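Local coordinates for lysozyme inhibitor LprI-like N-terminal domain-containing protein (Burkholderia thailandensis, PDB 6AR7) that is of unknown function but carries an LprI-like domain and may act as a lysozyme inhibitor, at residues R77-S82 against D195-L200; Y64-K69 against G130-Y135; C48-R53 against D115-P120. One frame throughout, in Å; residues are numbered along the deposited sequence.

From the N terminus, helix 42-70 supplies C48-R53 and then Y64-K69, and helix 73-101 supplies R77-S82. The chain first returns at D115-P120, where interaction 3 closes a loop of 61 residues. It returns again at G130-Y135, where interaction 2 closes one of 60. Interaction 1 closes the longest, 112 residues, when D195-L200 reaches R77-S82. No loop nests within another; each pair crosses. Interactions 2 and 3 join the same two helices at places whose centres are about 23 Å apart, while interaction 1 ties helix 73-101 to helix 180-197. Interactions 1 and 2 touch, with W79 NE1 2.9 Å from Y135 OH, a probable hydrogen bond; interaction 3 touches neither.

Interaction 1 (R77-S82 against D195-L200); sequences RGWQES and DAMTPL
A196 places its CB against the backbone of S82, 3.8 Å from S82 CA, where the two segments come closest. A196 O is tied to the other segment by water: one molecule donates to A196 O (2.6 Å) and also to G78 O (2.8 Å). Next along, the selenomethionine M197 bends at chi2 to turn SE toward S82 CB and the indole of W79, and again at chi3 to bring CE to W79 CH2 and CZ3. SE lies 3.6 Å from W79 CZ3 and meets the six-membered ring obliquely, 36° off its normal, a Met-aromatic contact. Past the turn, L200 packs against G78 and W79. Its CD1 sits over the face of the five-membered ring of W79, 3.6 Å from the centroid and almost on the normal, a CH-pi contact. The same methyl lies 3.4 Å from G78 C, and the lack of a side chain at G78 lets L200 CD2 come in alongside. S82 OG donates to W79 O and is also hydrogen-bonded to R124 of helix 107-136. Held between L200 and L67 of helix 42-70, with helix 107-136 also packing against it, the indole belongs to the interhelical core of an all-helical bundle.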
loop_
_atom_site.group_PDB
_atom_site.type_symbol
_atom_site.label_atom_id
_atom_site.label_comp_id
_atom_site.label_asym_id
_atom_site.label_seq_id
_atom_site.Cartn_x
_atom_site.Cartn_y
_atom_site.Cartn_z
ATOM N N ARG A 77 0.260 20.472 -2.151
ATOM C CA ARG A 77 1.346 20.304 -1.190
ATOM C C ARG A 77 1.081 19.123 -0.265
ATOM O O ARG A 77 2.007 18.381 0.081
ATOM C CB ARG A 77 1.546 21.584 -0.375
ATOM C CG ARG A 77 2.111 22.733 -1.189
ATOM C CD ARG A 77 2.468 23.928 -0.310
ATOM N NE ARG A 77 1.285 24.671 0.106
ATOM C CZ ARG A 77 0.738 25.650 -0.607
ATOM N NH1 ARG A 77 1.274 25.997 -1.771
ATOM N NH2 ARG A 77 -0.341 26.276 -0.159
ATOM N N GLY A 78 -0.177 18.948 0.154
ATOM C CA GLY A 78 -0.527 17.801 0.977
ATOM C C GLY A 78 -0.244 16.479 0.287
ATOM O O GLY A 78 0.330 15.565 0.883
ATOM N N TRP A 79 -0.657 16.350 -0.978
ATOM C CA TRP A 79 -0.400 15.096 -1.691
ATOM C C TRP A 79 1.086 14.917 -1.971
ATOM O O TRP A 79 1.599 13.789 -1.922
ATOM C CB TRP A 79 -1.213 15.031 -2.986
ATOM C CG TRP A 79 -2.621 14.607 -2.730
ATOM C CD1 TRP A 79 -3.703 15.424 -2.566
ATOM C CD2 TRP A 79 -3.108 13.264 -2.591
ATOM N NE1 TRP A 79 -4.828 14.675 -2.321
ATOM C CE2 TRP A 79 -4.491 13.346 -2.344
ATOM C CE3 TRP A 79 -2.507 12.001 -2.648
ATOM C CZ2 TRP A 79 -5.282 12.213 -2.150
ATOM C CZ3 TRP A 79 -3.296 10.881 -2.463
ATOM C CH2 TRP A 79 -4.668 10.994 -2.222
ATOM N N GLN A 80 1.793 16.015 -2.267
ATOM C CA GLN A 80 3.234 15.918 -2.458
ATOM C C GLN A 80 3.894 15.372 -1.209
ATOM O O GLN A 80 4.801 14.534 -1.286
ATOM C CB GLN A 80 3.827 17.277 -2.821
ATOM C CG GLN A 80 3.449 17.727 -4.215
ATOM C CD GLN A 80 3.994 19.101 -4.534
ATOM O OE1 GLN A 80 4.038 19.970 -3.666
ATOM N NE2 GLN A 80 4.385 19.315 -5.784
ATOM N N GLU A 81 3.437 15.828 -0.047
ATOM C CA GLU A 81 3.946 15.290 1.200
ATOM C C GLU A 81 3.606 13.810 1.332
ATOM O O GLU A 81 4.466 12.998 1.703
ATOM C CB GLU A 81 3.362 16.079 2.375
ATOM C CG GLU A 81 3.802 15.561 3.737
ATOM C CD GLU A 81 5.294 15.667 3.981
ATOM O OE1 GLU A 81 5.960 16.515 3.354
ATOM O OE2 GLU A 81 5.808 14.868 4.786
ATOM N N SER A 82 2.368 13.432 0.992
ATOM C CA SER A 82 1.971 12.030 1.105
ATOM C C SER A 82 2.833 11.138 0.215
ATOM O O SER A 82 3.211 10.028 0.614
ATOM C CB SER A 82 0.490 11.874 0.758
ATOM O OG SER A 82 0.294 11.743 -0.638
ATOM N N ASP A 195 -0.389 9.322 8.406
ATOM C CA ASP A 195 -0.709 10.654 8.909
ATOM C C ASP A 195 -0.784 11.671 7.775
ATOM O O ASP A 195 -1.651 12.552 7.778
ATOM C CB ASP A 195 0.319 11.114 9.949
ATOM C CG ASP A 195 0.257 10.306 11.243
ATOM O OD1 ASP A 195 -0.791 9.672 11.520
ATOM O OD2 ASP A 195 1.256 10.333 11.993
ATOM N N ALA A 196 0.098 11.556 6.783
ATOM C CA ALA A 196 0.098 12.550 5.709
ATOM C C ALA A 196 -1.202 12.502 4.922
ATOM O O ALA A 196 -1.662 13.531 4.408
ATOM C CB ALA A 196 1.299 12.326 4.790
HETATM N N MSE A 197 -1.841 11.342 4.894
HETATM C CA MSE A 197 -3.056 11.102 4.129
HETATM C C MSE A 197 -4.352 11.524 4.829
HETATM O O MSE A 197 -5.333 11.861 4.167
HETATM C CB MSE A 197 -3.128 9.618 3.782
HETATM C CG MSE A 197 -2.075 9.207 2.764
HETATM SE SE MSE A 197 -2.615 9.868 0.969
HETATM C CE MSE A 197 -3.925 8.452 0.575
ATOM N N THR A 198 -4.365 11.494 6.161
ATOM C CA THR A 198 -5.594 11.801 6.888
ATOM C C THR A 198 -6.270 13.098 6.469
ATOM O O THR A 198 -7.503 13.079 6.304
ATOM C CB THR A 198 -5.334 11.853 8.398
ATOM O OG1 THR A 198 -4.701 10.643 8.802
ATOM C CG2 THR A 198 -6.653 12.007 9.131
ATOM N N PRO A 199 -5.568 14.222 6.251
ATOM C CA PRO A 199 -6.271 15.446 5.840
ATOM C C PRO A 199 -6.797 15.411 4.417
ATOM O O PRO A 199 -7.626 16.263 4.078
ATOM C CB PRO A 199 -5.200 16.542 5.980
ATOM C CG PRO A 199 -4.089 15.934 6.741
ATOM C CD PRO A 199 -4.125 14.475 6.418
ATOM N N LEU A 200 -6.364 14.447 3.592
ATOM C CA LEU A 200 -6.637 14.436 2.160
ATOM C C LEU A 200 -7.716 13.447 1.736
ATOM O O LEU A 200 -8.176 13.519 0.594
ATOM C CB LEU A 200 -5.350 14.131 1.381
ATOM C CG LEU A 200 -4.138 15.004 1.728
ATOM C CD1 LEU A 200 -2.900 14.509 1.013
ATOM C CD2 LEU A 200 -4.411 16.461 1.375
HETATM O O HOH W 1 -0.205 15.561 3.616
#

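Interaction 2 (Y64-K69 against G130-Y135); sequences YQRLVK and GAADRY
The guanidinium of R66 has A132 CB over one face, 3.6 Å above its plane and offset toward the rim, and D133 OD1 at its edge. Y135 is met differently: L67 CD2 comes to the rim of the ring, 3.9 Å from Y135 CE2 and in the ring plane, while one ring face lies over the carbonyl oxygen of A131, a turn earlier in its own helix. R66 holds D133 end-on, with both terminal nitrogens converging on a single oxygen, as NH1 reaches D133 OD1 at 2.9 Å and NH2 reaches the same OD1 at 3.1 Å. Both bonds are bent, and the two flat groups are turned 38° against each other, so this salt bridge is not the flat, two-oxygen pairing. A bend at chi3 of R66 carries the guanidinium across to D133 and lays it on the A132 methyl. Helices 42-70 and 107-136, first and third of an up-down-up trio with helix 73-101 between them in sequence, run roughly parallel here, 32° apart, with axes approaching to 8.6 Å. The small side chain of A132 is consistent with this closeness: L67 and A132 have CA atoms 4.6 Å apart. Next to the bridge, L67 makes the apolar contacts. Its CG, anti to the backbone N (chi1 -158°), aims the branch at helix 107-136, and from there CD1 packs 3.7 Å from A131 CB and CD2 goes to Y135. W79 of helix 73-101 adds to the inner side of this cluster by touching L67 and A131, whereas R66 and D133 lie on the exposed side.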
loop_
_atom_site.group_PDB
_atom_site.type_symbol
_atom_site.label_atom_id
_atom_site.label_comp_id
_atom_site.label_asym_id
_atom_site.label_seq_id
_atom_site.Cartn_x
_atom_site.Cartn_y
_atom_site.Cartn_z
ATOM N N TYR A 64 -0.010 10.749 -10.126
ATOM C CA TYR A 64 0.609 11.773 -9.286
ATOM C C TYR A 64 0.896 13.041 -10.089
ATOM O O TYR A 64 0.726 14.159 -9.587
ATOM C CB TYR A 64 1.896 11.230 -8.655
ATOM C CG TYR A 64 2.697 12.252 -7.871
ATOM C CD1 TYR A 64 2.307 12.643 -6.597
ATOM C CD2 TYR A 64 3.836 12.843 -8.418
ATOM C CE1 TYR A 64 3.043 13.595 -5.865
ATOM C CE2 TYR A 64 4.581 13.796 -7.698
ATOM C CZ TYR A 64 4.174 14.162 -6.421
ATOM O OH TYR A 64 4.895 15.096 -5.700
ATOM N N GLN A 65 1.301 12.895 -11.351
ATOM C CA GLN A 65 1.601 14.086 -12.140
ATOM C C GLN A 65 0.336 14.869 -12.487
ATOM O O GLN A 65 0.318 16.100 -12.360
ATOM C CB GLN A 65 2.381 13.709 -13.396
ATOM C CG GLN A 65 3.844 13.359 -13.130
ATOM C CD GLN A 65 4.555 14.401 -12.261
ATOM O OE1 GLN A 65 4.361 15.611 -12.427
ATOM N NE2 GLN A 65 5.405 13.931 -11.348
ATOM N N ARG A 66 -0.733 14.187 -12.910
ATOM C CA ARG A 66 -2.013 14.871 -13.112
ATOM C C ARG A 66 -2.445 15.609 -11.850
ATOM O O ARG A 66 -2.884 16.764 -11.905
ATOM C CB ARG A 66 -3.092 13.875 -13.512
ATOM C CG ARG A 66 -3.249 13.615 -14.977
ATOM C CD ARG A 66 -4.691 13.229 -15.199
ATOM N NE ARG A 66 -4.987 11.955 -14.556
ATOM C CZ ARG A 66 -6.135 11.672 -13.950
ATOM N NH1 ARG A 66 -7.095 12.591 -13.872
ATOM N NH2 ARG A 66 -6.313 10.475 -13.402
ATOM N N LEU A 67 -2.346 14.935 -10.704
ATOM C CA LEU A 67 -2.799 15.509 -9.444
ATOM C C LEU A 67 -2.048 16.795 -9.127
ATOM O O LEU A 67 -2.657 17.795 -8.733
ATOM C CB LEU A 67 -2.605 14.489 -8.320
ATOM C CG LEU A 67 -3.445 14.634 -7.054
ATOM C CD1 LEU A 67 -3.407 13.344 -6.272
ATOM C CD2 LEU A 67 -2.898 15.754 -6.199
ATOM N N VAL A 68 -0.724 16.784 -9.301
ATOM C CA VAL A 68 0.078 17.960 -8.993
ATOM C C VAL A 68 -0.300 19.115 -9.915
ATOM O O VAL A 68 -0.303 20.281 -9.496
ATOM C CB VAL A 68 1.578 17.609 -9.087
ATOM C CG1 VAL A 68 2.437 18.870 -9.094
ATOM C CG2 VAL A 68 1.984 16.685 -7.958
ATOM N N LYS A 69 -0.676 18.813 -11.163
ATOM C CA LYS A 69 -1.009 19.872 -12.109
ATOM C C LYS A 69 -2.425 20.399 -11.909
ATOM O O LYS A 69 -2.696 21.547 -12.263
ATOM C CB LYS A 69 -0.812 19.391 -13.550
ATOM N N GLY A 130 -8.214 8.490 -8.035
ATOM C CA GLY A 130 -9.461 8.990 -7.482
ATOM C C GLY A 130 -9.382 10.459 -7.105
ATOM O O GLY A 130 -10.302 11.231 -7.378
ATOM N N ALA A 131 -8.276 10.864 -6.487
ATOM C CA ALA A 131 -8.111 12.267 -6.126
ATOM C C ALA A 131 -8.004 13.138 -7.368
ATOM O O ALA A 131 -8.684 14.159 -7.479
ATOM C CB ALA A 131 -6.885 12.451 -5.228
ATOM N N ALA A 132 -7.129 12.768 -8.302
ATOM C CA ALA A 132 -6.944 13.590 -9.489
ATOM C C ALA A 132 -8.235 13.723 -10.282
ATOM O O ALA A 132 -8.512 14.791 -10.843
ATOM C CB ALA A 132 -5.837 13.004 -10.362
ATOM N N ASP A 133 -9.062 12.671 -10.302
ATOM C CA ASP A 133 -10.344 12.769 -10.996
ATOM C C ASP A 133 -11.287 13.703 -10.259
ATOM O O ASP A 133 -12.016 14.484 -10.879
ATOM C CB ASP A 133 -10.986 11.390 -11.141
ATOM C CG ASP A 133 -10.239 10.499 -12.114
ATOM O OD1 ASP A 133 -9.295 10.993 -12.762
ATOM O OD2 ASP A 133 -10.582 9.302 -12.214
ATOM N N ARG A 134 -11.277 13.651 -8.932
ATOM C CA ARG A 134 -12.172 14.502 -8.157
ATOM C C ARG A 134 -11.759 15.968 -8.245
ATOM O O ARG A 134 -12.616 16.856 -8.331
ATOM C CB ARG A 134 -12.206 14.031 -6.706
ATOM C CG ARG A 134 -13.341 14.612 -5.881
ATOM C CD ARG A 134 -13.750 13.659 -4.767
ATOM N NE ARG A 134 -12.977 12.416 -4.776
ATOM C CZ ARG A 134 -11.883 12.207 -4.044
ATOM N NH1 ARG A 134 -11.242 11.044 -4.117
ATOM N NH2 ARG A 134 -11.420 13.167 -3.253
ATOM N N TYR A 135 -10.451 16.246 -8.255
ATOM C CA TYR A 135 -9.990 17.626 -8.410
ATOM C C TYR A 135 -10.203 18.163 -9.822
ATOM O O TYR A 135 -10.224 19.384 -10.007
ATOM C CB TYR A 135 -8.499 17.746 -8.068
ATOM C CG TYR A 135 -8.135 17.419 -6.639
ATOM C CD1 TYR A 135 -9.038 17.616 -5.597
ATOM C CD2 TYR A 135 -6.893 16.892 -6.334
ATOM C CE1 TYR A 135 -8.698 17.316 -4.282
ATOM C CE2 TYR A 135 -6.543 16.583 -5.033
ATOM C CZ TYR A 135 -7.447 16.795 -4.006
ATOM O OH TYR A 135 -7.087 16.474 -2.712
#

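Interaction 3 (C48-R53 against D115-P120); sequences CMDEAR and DMRLQP
R53 and L118, with CA atoms 4.9 Å apart, are the closest CA pair of C48-R53 and D115-P120, two helical segments that run almost parallel at 23° with axes 9.0 Å apart. This is helix-helix packing inside the family's all-helical fold, close to where the C33-C48 disulfide fastens helix 25-34. Helix 107-136 is kinked at P120, whose nitrogen makes no bond to the preceding turn. L118 projects its CD1 methyl against R53 N (3.6 Å) and near A52 CB. The aliphatic part of R53 passes over the opposite backbone: its CG lies anti to the backbone N (chi1 -171°), bringing CD to 3.3 Å from R117 O. Around D50 a salt-bridge network forms; D50 and R117 each have a second conformer, and the network holds for the one described. R117 NH2 reaches the syn lone pair of D50 OD1 at 2.7 Å. R53 NH1 forms a salt bridge to the same D50 OD1, at 3.1 Å. The carboxylate probably offsets the close approach of R53 NH1 and R117 NE. At the other end, the selenomethionine M49 curls at chi3 to set CE beside D115, 3.4 Å from D115 N, while D115 OD1 accepts a nearly straight hydrogen bond from Q119 NE2 at 2.6 Å.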
loop_
_atom_site.group_PDB
_atom_site.type_symbol
_atom_site.label_atom_id
_atom_site.label_comp_id
_atom_site.label_asym_id
_atom_site.label_seq_id
_atom_site.Cartn_x
_atom_site.Cartn_y
_atom_site.Cartn_z
ATOM N N CYS A 48 4.607 -12.471 -14.695
ATOM C CA CYS A 48 3.399 -11.733 -15.068
ATOM C C CYS A 48 3.043 -10.712 -13.992
ATOM O O CYS A 48 2.708 -9.561 -14.301
ATOM C CB CYS A 48 2.233 -12.676 -15.291
ATOM S SG CYS A 48 2.301 -13.732 -16.757
HETATM N N MSE A 49 3.142 -11.107 -12.723
HETATM C CA MSE A 49 2.763 -10.214 -11.638
HETATM C C MSE A 49 3.742 -9.075 -11.533
HETATM O O MSE A 49 3.338 -7.939 -11.289
HETATM C CB MSE A 49 2.678 -10.989 -10.313
HETATM C CG MSE A 49 1.706 -12.134 -10.421
HETATM SE SE MSE A 49 1.867 -13.451 -8.923
HETATM C CE MSE A 49 1.252 -12.144 -7.640
ATOM N N ASP A 50 5.033 -9.376 -11.725
ATOM C CA ASP A 50 6.033 -8.317 -11.687
ATOM C C ASP A 50 5.827 -7.321 -12.830
ATOM O O ASP A 50 6.015 -6.112 -12.645
ATOM C CB ASP A 50 7.445 -8.917 -11.722
ATOM C CG ASP A 50 7.840 -9.596 -10.398
ATOM O OD1 ASP A 50 7.227 -9.302 -9.348
ATOM O OD2 ASP A 50 8.774 -10.424 -10.411
ATOM N N GLU A 51 5.436 -7.800 -14.011
ATOM C CA GLU A 51 5.158 -6.886 -15.122
ATOM C C GLU A 51 3.942 -6.009 -14.814
ATOM O O GLU A 51 3.938 -4.810 -15.115
ATOM C CB GLU A 51 4.945 -7.682 -16.413
ATOM C CG GLU A 51 6.253 -8.176 -17.045
ATOM C CD GLU A 51 6.056 -9.334 -18.004
ATOM O OE1 GLU A 51 4.903 -9.780 -18.175
ATOM O OE2 GLU A 51 7.064 -9.807 -18.583
ATOM N N ALA A 52 2.911 -6.594 -14.196
ATOM C CA ALA A 52 1.743 -5.818 -13.786
ATOM C C ALA A 52 2.130 -4.763 -12.760
ATOM O O ALA A 52 1.675 -3.613 -12.822
ATOM C CB ALA A 52 0.675 -6.766 -13.224
ATOM N N ARG A 53 2.998 -5.134 -11.818
ATOM C CA ARG A 53 3.414 -4.189 -10.792
ATOM C C ARG A 53 4.149 -3.008 -11.400
ATOM O O ARG A 53 3.929 -1.861 -11.004
ATOM C CB ARG A 53 4.283 -4.886 -9.747
ATOM C CG ARG A 53 4.561 -3.989 -8.551
ATOM C CD ARG A 53 5.817 -4.369 -7.815
ATOM N NE ARG A 53 6.981 -4.120 -8.643
ATOM C CZ ARG A 53 7.832 -5.064 -9.017
ATOM N NH1 ARG A 53 7.653 -6.320 -8.605
ATOM N NH2 ARG A 53 8.864 -4.753 -9.798
ATOM N N ASP A 115 2.630 -11.200 -4.733
ATOM C CA ASP A 115 1.388 -10.444 -4.585
ATOM C C ASP A 115 1.524 -9.334 -3.542
ATOM O O ASP A 115 0.953 -8.246 -3.711
ATOM C CB ASP A 115 0.244 -11.382 -4.231
ATOM C CG ASP A 115 -1.115 -10.735 -4.412
ATOM O OD1 ASP A 115 -1.376 -10.186 -5.496
ATOM O OD2 ASP A 115 -1.913 -10.758 -3.452
HETATM N N MSE A 116 2.304 -9.568 -2.490
HETATM C CA MSE A 116 2.643 -8.535 -1.500
HETATM C C MSE A 116 3.253 -7.295 -2.131
HETATM O O MSE A 116 3.028 -6.180 -1.688
HETATM C CB MSE A 116 3.650 -9.067 -0.474
HETATM C CG MSE A 116 3.123 -9.985 0.599
HETATM SE SE MSE A 116 3.548 -9.185 2.323
HETATM C CE MSE A 116 2.255 -7.759 2.131
ATOM N N ARG A 117 4.096 -7.514 -3.143
ATOM C CA ARG A 117 4.774 -6.413 -3.824
ATOM C C ARG A 117 3.858 -5.709 -4.812
ATOM O O ARG A 117 3.990 -4.499 -5.019
ATOM C CB ARG A 117 6.012 -6.911 -4.579
ATOM C CG ARG A 117 7.019 -7.711 -3.767
ATOM C CD ARG A 117 8.339 -7.911 -4.546
ATOM N NE ARG A 117 8.195 -8.623 -5.826
ATOM C CZ ARG A 117 8.314 -9.945 -5.970
ATOM N NH1 ARG A 117 8.569 -10.711 -4.912
ATOM N NH2 ARG A 117 8.180 -10.512 -7.169
ATOM N N LEU A 118 2.932 -6.450 -5.419
ATOM C CA LEU A 118 2.046 -5.910 -6.449
ATOM C C LEU A 118 0.940 -5.027 -5.868
ATOM O O LEU A 118 0.759 -3.884 -6.299
ATOM C CB LEU A 118 1.434 -7.070 -7.239
ATOM C CG LEU A 118 0.203 -6.833 -8.121
ATOM C CD1 LEU A 118 0.543 -5.796 -9.227
ATOM C CD2 LEU A 118 -0.286 -8.168 -8.749
ATOM N N GLN A 119 0.178 -5.545 -4.904
ATOM C CA GLN A 119 -1.055 -4.877 -4.489
ATOM C C GLN A 119 -0.867 -3.455 -3.949
ATOM O O GLN A 119 -1.753 -2.618 -4.197
ATOM C CB GLN A 119 -1.795 -5.736 -3.456
ATOM C CG GLN A 119 -2.225 -7.122 -3.965
ATOM C CD GLN A 119 -2.990 -7.059 -5.290
ATOM O OE1 GLN A 119 -3.737 -6.114 -5.546
ATOM N NE2 GLN A 119 -2.824 -8.088 -6.121
ATOM N N PRO A 120 0.180 -3.127 -3.181
ATOM C CA PRO A 120 0.291 -1.745 -2.682
ATOM C C PRO A 120 0.545 -0.740 -3.782
ATOM O O PRO A 120 0.180 0.430 -3.624
ATOM C CB PRO A 120 1.468 -1.800 -1.692
ATOM C CG PRO A 120 1.643 -3.230 -1.357
ATOM C CD PRO A 120 1.166 -4.017 -2.543
#